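Local atomic coordinates of glutathione S-transferase 2 (Onchocerca volvulus, PDB entry 1TU8), a protein that catalyses the conjugation of glutathione to halide-bearing and related electrophilic compounds and appears to be central to the detoxification system of a parasitic nematode. Residues R103-A108 against P201-G206; T6-R11 against D31-D36; V99-M104 against D159-L164. All blocks are in the same frame, centred on the assembly; numbering follows the deposited sequence.

Interaction 1: R103-A108 against P201-G206. With GTX (S-hexylglutathione), chain E.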
# COMPACT_ATOMS: atom_id res chain seq x y z
N ARG A 103 -6.87 10.78 -7.56
CA ARG A 103 -8.30 10.71 -7.79
C ARG A 103 -8.81 12.06 -8.30
O ARG A 103 -9.55 12.12 -9.28
CB ARG A 103 -9.03 10.36 -6.50
CG ARG A 103 -10.52 10.44 -6.17
CD ARG A 103 -10.83 11.36 -4.99
NE ARG A 103 -12.27 11.49 -4.72
CZ ARG A 103 -12.80 12.46 -3.97
NH1 ARG A 103 -14.05 12.37 -3.51
NH2 ARG A 103 -12.15 13.58 -3.62
N MET A 104 -8.40 13.13 -7.63
CA MET A 104 -8.75 14.47 -8.06
C MET A 104 -8.18 14.79 -9.45
O MET A 104 -8.90 15.28 -10.31
CB MET A 104 -8.26 15.48 -7.02
CG MET A 104 -8.54 16.93 -7.37
SD MET A 104 -7.25 17.69 -8.36
CE MET A 104 -5.80 17.49 -7.29
N ILE A 105 -6.89 14.49 -9.66
CA ILE A 105 -6.20 14.79 -10.91
C ILE A 105 -6.86 14.11 -12.12
O ILE A 105 -7.12 14.75 -13.14
CB ILE A 105 -4.71 14.34 -10.82
CG1 ILE A 105 -3.91 15.24 -9.87
CG2 ILE A 105 -4.06 14.29 -12.21
CD1 ILE A 105 -3.70 16.69 -10.35
N TYR A 106 -7.11 12.81 -12.00
CA TYR A 106 -7.59 11.99 -13.11
C TYR A 106 -9.12 11.97 -13.30
O TYR A 106 -9.59 11.75 -14.42
CB TYR A 106 -7.09 10.55 -12.96
CG TYR A 106 -5.61 10.40 -13.27
CD1 TYR A 106 -4.66 10.33 -12.25
CD2 TYR A 106 -5.17 10.34 -14.58
CE1 TYR A 106 -3.33 10.19 -12.53
CE2 TYR A 106 -3.83 10.21 -14.87
CZ TYR A 106 -2.91 10.14 -13.84
OH TYR A 106 -1.57 10.00 -14.11
N MET A 107 -9.88 12.20 -12.24
CA MET A 107 -11.34 12.03 -12.29
C MET A 107 -12.16 13.33 -12.17
O MET A 107 -13.34 13.34 -12.54
CB MET A 107 -11.81 11.04 -11.23
CG MET A 107 -11.12 9.70 -11.29
SD MET A 107 -11.94 8.49 -10.24
CE MET A 107 -13.25 7.87 -11.37
N ALA A 108 -11.56 14.40 -11.65
CA ALA A 108 -12.32 15.62 -11.34
C ALA A 108 -11.46 16.87 -11.14
O ALA A 108 -11.70 17.64 -10.22
CB ALA A 108 -13.20 15.37 -10.08
N PRO A 201 6.09 15.78 -17.15
CA PRO A 201 4.77 15.90 -16.52
C PRO A 201 4.69 15.07 -15.24
O PRO A 201 5.31 14.01 -15.15
CB PRO A 201 3.82 15.34 -17.58
CG PRO A 201 4.63 14.47 -18.42
CD PRO A 201 6.03 14.99 -18.39
N VAL A 202 3.92 15.56 -14.27
CA VAL A 202 3.71 14.85 -13.02
C VAL A 202 2.82 13.64 -13.27
O VAL A 202 3.05 12.56 -12.74
CB VAL A 202 3.08 15.78 -11.95
CG1 VAL A 202 2.80 15.04 -10.65
CG2 VAL A 202 3.99 16.98 -11.68
N ASN A 203 1.81 13.84 -14.12
CA ASN A 203 0.73 12.89 -14.34
C ASN A 203 0.52 12.59 -15.82
O ASN A 203 1.09 13.25 -16.70
CB ASN A 203 -0.55 13.45 -13.71
CG ASN A 203 -0.35 13.87 -12.26
OD1 ASN A 203 -0.48 15.04 -11.91
ND2 ASN A 203 0.01 12.90 -11.43
N GLY A 204 -0.29 11.57 -16.10
CA GLY A 204 -0.44 11.07 -17.46
C GLY A 204 -1.46 11.80 -18.32
O GLY A 204 -1.56 11.54 -19.52
N ASN A 205 -2.23 12.71 -17.71
CA ASN A 205 -3.31 13.41 -18.41
C ASN A 205 -3.00 14.89 -18.62
O ASN A 205 -3.88 15.66 -18.99
CB ASN A 205 -4.63 13.24 -17.63
CG ASN A 205 -4.63 14.01 -16.31
OD1 ASN A 205 -3.60 14.52 -15.87
ND2 ASN A 205 -5.79 14.09 -15.68
N GLY A 206 -1.76 15.29 -18.37
CA GLY A 206 -1.32 16.66 -18.60
C GLY A 206 -1.81 17.69 -17.60
O GLY A 206 -1.68 18.89 -17.85
N1 GTX E . -0.49 -0.53 -6.86
CA1 GTX E . 0.27 -0.47 -8.11
C1 GTX E . 1.63 0.09 -7.80
O11 GTX E . 1.78 0.84 -6.75
O12 GTX E . 2.67 -0.16 -8.55
CB1 GTX E . -0.48 0.41 -9.10
CG1 GTX E . 0.12 0.32 -10.51
CD1 GTX E . -0.63 1.20 -11.48
OE1 GTX E . -1.84 1.79 -11.12
N2 GTX E . -0.08 1.35 -12.69
CA2 GTX E . -0.66 2.14 -13.77
C2 GTX E . -0.68 1.36 -15.05
O2 GTX E . 0.35 0.45 -15.35
CB2 GTX E . 0.19 3.38 -13.98
SG2 GTX E . 0.24 4.42 -12.51
C1S GTX E . -1.21 5.40 -12.97
C2S GTX E . -0.85 6.68 -13.74
C3S GTX E . -0.51 6.38 -15.20
C4S GTX E . -0.81 7.54 -16.14
C5S GTX E . -0.41 7.16 -17.57
C6S GTX E . -1.37 6.14 -18.18
N3 GTX E . -1.72 1.55 -15.85
CA3 GTX E . -1.71 1.08 -17.23
C3 GTX E . -2.72 -0.01 -17.44
O31 GTX E . -2.90 -0.51 -18.64
O32 GTX E . -3.43 -0.49 -16.45
O HOH W 1 -8.03 12.68 -16.78

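Interaction 2: T6-R11 against D31-D36. With GTX (S-hexylglutathione), chain E.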
# COMPACT_ATOMS: atom_id res chain seq x y z
N THR A 6 11.08 0.31 -15.48
CA THR A 6 10.14 0.51 -16.56
C THR A 6 8.87 1.17 -16.04
O THR A 6 8.20 0.63 -15.16
CB THR A 6 9.83 -0.85 -17.20
OG1 THR A 6 11.03 -1.38 -17.78
CG2 THR A 6 8.85 -0.72 -18.34
N TYR A 7 8.58 2.35 -16.56
CA TYR A 7 7.36 3.08 -16.23
C TYR A 7 6.99 4.01 -17.39
O TYR A 7 7.71 4.10 -18.39
CB TYR A 7 7.56 3.89 -14.95
CG TYR A 7 6.28 4.47 -14.35
CD1 TYR A 7 6.15 5.84 -14.18
CD2 TYR A 7 5.23 3.65 -13.95
CE1 TYR A 7 5.00 6.38 -13.62
CE2 TYR A 7 4.06 4.18 -13.40
CZ TYR A 7 3.96 5.56 -13.24
OH TYR A 7 2.83 6.12 -12.69
N PHE A 8 5.86 4.68 -17.26
CA PHE A 8 5.45 5.70 -18.21
C PHE A 8 6.34 6.93 -18.10
O PHE A 8 7.10 7.07 -17.14
CB PHE A 8 3.97 6.03 -18.00
CG PHE A 8 3.07 4.87 -18.29
CD1 PHE A 8 2.57 4.09 -17.26
CD2 PHE A 8 2.80 4.51 -19.61
CE1 PHE A 8 1.78 2.98 -17.53
CE2 PHE A 8 2.01 3.41 -19.88
CZ PHE A 8 1.50 2.64 -18.84
N SER A 9 6.26 7.81 -19.10
CA SER A 9 7.13 8.98 -19.19
C SER A 9 6.53 10.13 -18.39
O SER A 9 6.26 11.22 -18.92
CB SER A 9 7.36 9.34 -20.67
OG SER A 9 8.62 9.97 -20.84
N ILE A 10 6.27 9.86 -17.11
CA ILE A 10 5.75 10.83 -16.16
C ILE A 10 6.42 10.56 -14.81
O ILE A 10 7.12 9.56 -14.64
CB ILE A 10 4.21 10.67 -16.01
CG1 ILE A 10 3.86 9.34 -15.33
CG2 ILE A 10 3.52 10.74 -17.38
CD1 ILE A 10 2.39 9.21 -14.97
N ARG A 11 6.19 11.43 -13.83
CA ARG A 11 6.68 11.19 -12.48
C ARG A 11 5.87 10.08 -11.81
O ARG A 11 6.41 9.00 -11.55
CB ARG A 11 6.68 12.48 -11.67
CG ARG A 11 7.79 13.43 -12.14
CD ARG A 11 7.58 14.90 -11.79
NE ARG A 11 7.71 15.14 -10.35
CZ ARG A 11 7.91 16.34 -9.80
NH1 ARG A 11 8.05 17.42 -10.55
NH2 ARG A 11 8.01 16.45 -8.49
N ASP A 31 13.74 3.41 -18.08
CA ASP A 31 13.02 2.91 -19.26
C ASP A 31 11.61 3.50 -19.30
O ASP A 31 10.66 2.93 -18.75
CB ASP A 31 12.98 1.37 -19.20
CG ASP A 31 12.27 0.73 -20.39
OD1 ASP A 31 11.71 -0.38 -20.21
OD2 ASP A 31 12.25 1.25 -21.52
N ARG A 32 11.51 4.66 -19.94
CA ARG A 32 10.29 5.45 -19.98
C ARG A 32 9.56 5.14 -21.28
O ARG A 32 10.02 5.52 -22.35
CB ARG A 32 10.62 6.95 -19.90
CG ARG A 32 11.53 7.32 -18.74
CD ARG A 32 12.11 8.72 -18.82
NE ARG A 32 11.12 9.71 -18.38
CZ ARG A 32 11.05 10.22 -17.15
NH1 ARG A 32 11.90 9.86 -16.19
NH2 ARG A 32 10.10 11.11 -16.87
N ILE A 33 8.44 4.43 -21.18
CA ILE A 33 7.73 3.97 -22.38
C ILE A 33 6.61 4.90 -22.78
O ILE A 33 6.04 5.61 -21.94
CB ILE A 33 7.21 2.51 -22.21
CG1 ILE A 33 6.11 2.41 -21.14
CG2 ILE A 33 8.37 1.56 -21.89
CD1 ILE A 33 5.00 1.48 -21.53
N ALA A 34 6.30 4.91 -24.07
CA ALA A 34 5.15 5.65 -24.59
C ALA A 34 3.88 4.88 -24.22
O ALA A 34 3.89 3.65 -24.18
CB ALA A 34 5.26 5.84 -26.11
N LYS A 35 2.80 5.62 -23.97
CA LYS A 35 1.53 5.03 -23.56
C LYS A 35 0.99 4.01 -24.58
O LYS A 35 0.42 3.00 -24.18
CB LYS A 35 0.49 6.16 -23.37
CG LYS A 35 0.86 7.40 -22.57
CD LYS A 35 -0.27 8.43 -22.52
CE LYS A 35 0.11 9.68 -21.72
NZ LYS A 35 -0.97 10.67 -21.65
N ASP A 36 1.21 4.27 -25.87
CA ASP A 36 0.69 3.39 -26.93
C ASP A 36 1.48 2.10 -27.09
O ASP A 36 1.01 1.17 -27.74
CB ASP A 36 0.66 4.12 -28.28
CG ASP A 36 -0.45 5.16 -28.36
OD1 ASP A 36 -0.35 6.08 -29.20
OD2 ASP A 36 -1.47 5.12 -27.63
N1 GTX E . -0.49 -0.53 -6.86
CA1 GTX E . 0.27 -0.47 -8.11
C1 GTX E . 1.63 0.09 -7.80
O11 GTX E . 1.78 0.84 -6.75
O12 GTX E . 2.67 -0.16 -8.55
CB1 GTX E . -0.48 0.41 -9.10
CG1 GTX E . 0.12 0.32 -10.51
CD1 GTX E . -0.63 1.20 -11.48
OE1 GTX E . -1.84 1.79 -11.12
N2 GTX E . -0.08 1.35 -12.69
CA2 GTX E . -0.66 2.14 -13.77
C2 GTX E . -0.68 1.36 -15.05
O2 GTX E . 0.35 0.45 -15.35
CB2 GTX E . 0.19 3.38 -13.98
SG2 GTX E . 0.24 4.42 -12.51
C1S GTX E . -1.21 5.40 -12.97
C2S GTX E . -0.85 6.68 -13.74
C3S GTX E . -0.51 6.38 -15.20
C4S GTX E . -0.81 7.54 -16.14
C5S GTX E . -0.41 7.16 -17.57
C6S GTX E . -1.37 6.14 -18.18
N3 GTX E . -1.72 1.55 -15.85
CA3 GTX E . -1.71 1.08 -17.23
C3 GTX E . -2.72 -0.01 -17.44
O31 GTX E . -2.90 -0.51 -18.64
O32 GTX E . -3.43 -0.49 -16.45
O HOH W 2 4.22 7.34 -21.32
O HOH W 3 9.64 12.06 -19.50

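Interaction 3: V99-M104 against D159-L164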
# COMPACT_ATOMS: atom_id res chain seq x y z
N VAL A 99 -3.20 8.87 -3.24
CA VAL A 99 -4.47 8.34 -3.75
C VAL A 99 -5.51 9.46 -3.85
O VAL A 99 -6.21 9.57 -4.87
CB VAL A 99 -5.00 7.18 -2.86
CG1 VAL A 99 -6.47 6.85 -3.17
CG2 VAL A 99 -4.11 5.94 -3.02
N LYS A 100 -5.59 10.30 -2.82
CA LYS A 100 -6.52 11.45 -2.84
C LYS A 100 -6.16 12.41 -3.97
O LYS A 100 -7.03 12.83 -4.73
CB LYS A 100 -6.53 12.17 -1.50
CG LYS A 100 -7.14 11.32 -0.39
CD LYS A 100 -7.04 11.98 0.97
CE LYS A 100 -7.53 11.04 2.09
NZ LYS A 100 -6.58 9.89 2.36
N TYR A 101 -4.87 12.69 -4.09
CA TYR A 101 -4.35 13.56 -5.12
C TYR A 101 -4.67 13.04 -6.52
O TYR A 101 -5.20 13.78 -7.34
CB TYR A 101 -2.84 13.72 -4.93
CG TYR A 101 -2.12 14.40 -6.07
CD1 TYR A 101 -2.05 15.79 -6.16
CD2 TYR A 101 -1.49 13.65 -7.06
CE1 TYR A 101 -1.36 16.41 -7.20
CE2 TYR A 101 -0.81 14.25 -8.11
CZ TYR A 101 -0.75 15.64 -8.17
OH TYR A 101 -0.09 16.25 -9.22
N THR A 102 -4.37 11.78 -6.80
CA THR A 102 -4.55 11.25 -8.16
C THR A 102 -6.02 11.09 -8.54
O THR A 102 -6.38 11.25 -9.69
CB THR A 102 -3.80 9.92 -8.38
OG1 THR A 102 -4.24 8.94 -7.43
CG2 THR A 102 -2.32 10.07 -8.16
N ARG A 103 -6.87 10.78 -7.56
CA ARG A 103 -8.30 10.71 -7.79
C ARG A 103 -8.81 12.06 -8.30
O ARG A 103 -9.55 12.12 -9.28
CB ARG A 103 -9.03 10.36 -6.50
CG ARG A 103 -10.52 10.44 -6.17
CD ARG A 103 -10.83 11.36 -4.99
NE ARG A 103 -12.27 11.49 -4.72
CZ ARG A 103 -12.80 12.46 -3.97
NH1 ARG A 103 -14.05 12.37 -3.51
NH2 ARG A 103 -12.15 13.58 -3.62
N MET A 104 -8.40 13.13 -7.63
CA MET A 104 -8.75 14.47 -8.06
C MET A 104 -8.18 14.79 -9.45
O MET A 104 -8.90 15.28 -10.31
CB MET A 104 -8.26 15.48 -7.02
CG MET A 104 -8.54 16.93 -7.37
SD MET A 104 -7.25 17.69 -8.36
CE MET A 104 -5.80 17.49 -7.29
N ASP A 159 6.45 17.91 -3.10
CA ASP A 159 6.80 18.67 -4.30
C ASP A 159 5.63 18.77 -5.27
O ASP A 159 5.32 19.86 -5.76
CB ASP A 159 8.03 18.06 -5.00
CG ASP A 159 8.69 19.02 -5.95
OD1 ASP A 159 9.21 20.06 -5.48
OD2 ASP A 159 8.71 18.83 -7.18
N VAL A 160 4.94 17.66 -5.54
CA VAL A 160 3.82 17.67 -6.48
C VAL A 160 2.66 18.49 -5.93
O VAL A 160 1.91 19.11 -6.68
CB VAL A 160 3.31 16.26 -6.92
CG1 VAL A 160 4.45 15.37 -7.42
CG2 VAL A 160 2.49 15.58 -5.84
N HIS A 161 2.51 18.52 -4.61
CA HIS A 161 1.47 19.35 -4.02
C HIS A 161 1.82 20.84 -4.06
O HIS A 161 0.91 21.66 -4.17
CB HIS A 161 1.12 18.88 -2.62
CG HIS A 161 0.27 17.64 -2.63
ND1 HIS A 161 -1.10 17.67 -2.50
CD2 HIS A 161 0.60 16.34 -2.87
CE1 HIS A 161 -1.58 16.45 -2.61
NE2 HIS A 161 -0.57 15.62 -2.83
N GLN A 162 3.11 21.17 -4.04
CA GLN A 162 3.56 22.56 -4.17
C GLN A 162 3.38 23.05 -5.61
O GLN A 162 3.17 24.24 -5.83
CB GLN A 162 5.03 22.72 -3.76
CG GLN A 162 5.30 22.83 -2.28
CD GLN A 162 6.56 23.62 -1.99
OE1 GLN A 162 7.59 23.44 -2.66
NE2 GLN A 162 6.49 24.50 -1.02
N ILE A 163 3.45 22.14 -6.59
CA ILE A 163 3.11 22.48 -7.97
C ILE A 163 1.61 22.78 -8.07
O ILE A 163 1.20 23.74 -8.73
CB ILE A 163 3.52 21.32 -8.94
CG1 ILE A 163 5.05 21.21 -9.01
CG2 ILE A 163 2.92 21.51 -10.34
CD1 ILE A 163 5.54 19.96 -9.73
N LEU A 164 0.80 21.96 -7.41
CA LEU A 164 -0.65 22.12 -7.40
C LEU A 164 -1.06 23.42 -6.71
O LEU A 164 -1.88 24.19 -7.24
CB LEU A 164 -1.30 20.95 -6.68
CG LEU A 164 -2.83 20.91 -6.75
CD1 LEU A 164 -3.27 20.45 -8.12
CD2 LEU A 164 -3.39 20.01 -5.67
O HOH W 4 0.69 18.66 -9.06

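Interaction 1: R103-A108 against P201-G206
Asn205 and Tyr106 pin the loop 201-206 to the end of helix 81-107. Along Asn205, CB sits 4.2 Å from CE2 of Tyr106 and CG lies beside Tyr106 CD2. At the fork, OD1 rests 3.7 Å from Ile105 CG2, the methyl that itself overlies one face of the Tyr106 ring near its rim; OD1 also accepts a bond from Lys207 N. The other branch, ND2, donates to Ile105 O at 2.9 Å. CG lies between the backbone N and the carbonyl carbon (chi1 70°), which turns the amide toward the helix, with Ile105 O nearly in its plane, although ND2 stands well above the carbonyl plane. A water accepts from ND2 and donates to Tyr106 O. The Tyr106 ring ends in OH, which accepts a 2.8 Å bond from Gly204 N at a nearly straight 168° and lies 3.3 Å from C4S of the S-hexylglutathione. The Asn205 bonds therefore use carbonyls near the helix end directly and through water, while the Gly204 bond probably steadies the tyrosine hydroxyl beside the hexyl chain, consistent with a place in the hydrophobic substrate site.

Interaction 2: T6-R11 against D31-D36
Thr6 and Asp31 face each other in the parallel pairing of strands 3-8 and 29-33, and here the fit is tight. Tyr7 N donates to Asp31 O at 3.1 Å, and Ile33 N returns a bond to Tyr7 O at 2.9 Å. The same two oxygens receive CA-H...O contacts from Thr6 and Arg32. Beside the backbone ladder, the side chains of Thr6 and Asp31 run alongside each other in the same direction. Asp31 extends CG away from its own backbone N (chi1 -179°), which brings OD1 to 2.7 Å from Thr6 OG1; the threonine hydroxyl donates to the anti lone pair of that oxygen. Further on, Phe8 CE2 meets Ile33 CD1 at 3.9 Å as the two side chains cross, and the edge of the phenyl ring reaches Lys35 CA.

Around Ser9 the contact is looser and water fills in. One molecule accepts from Ser9 N and donates to Ile33 O at 2.6 Å. Another joins Ser9 OG to Arg32 NH2, with OG near the plane of the guanidinium at its edge, 3.5 Å from NE; the arginine's charge is paired through NH1 with Asp30.

Segment 6-11 also presents two rings to the ligand. Tyr7 OH lies 3.1 Å from SG2 of the S-hexylglutathione, a sulfur at the tyrosine ring's edge near its plane, and takes a hydrogen bond from Leu13 N, while Phe8 has C5S over one face. Strand 3-8, helix 15-23 and strand 29-33 form the beta-alpha-beta unit of the thioredoxin-like N-terminal domain, and Tyr7 stands at the inferred glutathione site of this pi-class enzyme.

Interaction 3: V99-M104 against D159-L164
Tyr101 projects from helix 81-107 toward Val160, His161 and Leu164 of helix 149-164 and carries most of a contact made by side chains. The axes of the two short helical segments stay 11.9 Å apart and run at 39° to each other, a wide spacing bridged by side chains, and no direct hydrogen bond crosses it.

Ring contacts come first. The imidazole of His161 and the phenol of Tyr101 slide past each other in opposite directions, their centroids 4.9 Å apart and their planes inclined by 51°, which makes an oblique pair. Tyr101 CD1 lies over a face of the imidazole, and Tyr101 CB is 3.6 Å from His161 NE2. A CH-pi contact comes from Val160, whose CG2 methyl stands over a face of the phenol, 4.2 Å from the centroid. Because Tyr101 CG is anti to the backbone N (chi1 170°), the ring extends outward into the space between the helices, where these neighbours reach it.

Purely apolar contacts form the second group. Met104 bends at its second and third torsions and meets Leu164 tip to tip, CE to CD2 at 3.8 Å. The same CD2 lies 4.4 Å from Tyr101 CE1, near the plane of the phenol at its edge. Tyr116 of helix 109-119 touches both Tyr101 and Leu164.

Polar links are sparse. A water in the plane of the Tyr101 ring, close to OH, donates to Val160 O at 2.7 Å; that carbonyl also accepts the helical bond from Leu164 N. His161 NE2 makes a weak hydrogen bond with Glu157. All five touching residues are buried and no direct hydrogen bond crosses, which implies that the direct contact between these helices of the C-terminal domain is mainly apolar and aromatic packing, with one water linking the tyrosine hydroxyl to a helix carbonyl.

From the N terminus, interaction 2 closes first: its short loop runs through helix 15-23 and is complete within the N-terminal domain before the other two begin. Interactions 3 and 1 both start on helix 81-107, in overlapping segments that share Arg103 and Met104. Interaction 3 closes at helix 149-164, whereas the chain continues through helices 173-183 and 186-197 before interaction 1 closes on the C-terminal tail, so 159-164 falls within the longer loop. The tail packs Val202 against Val160 and returns to the N-terminal domain, where Pro201 O bonds Arg11 N. A salt bridge from Arg11 to Asp159 ties interactions 2 and 3 across the domains, while interactions 1 and 2 both border the bound S-hexylglutathione.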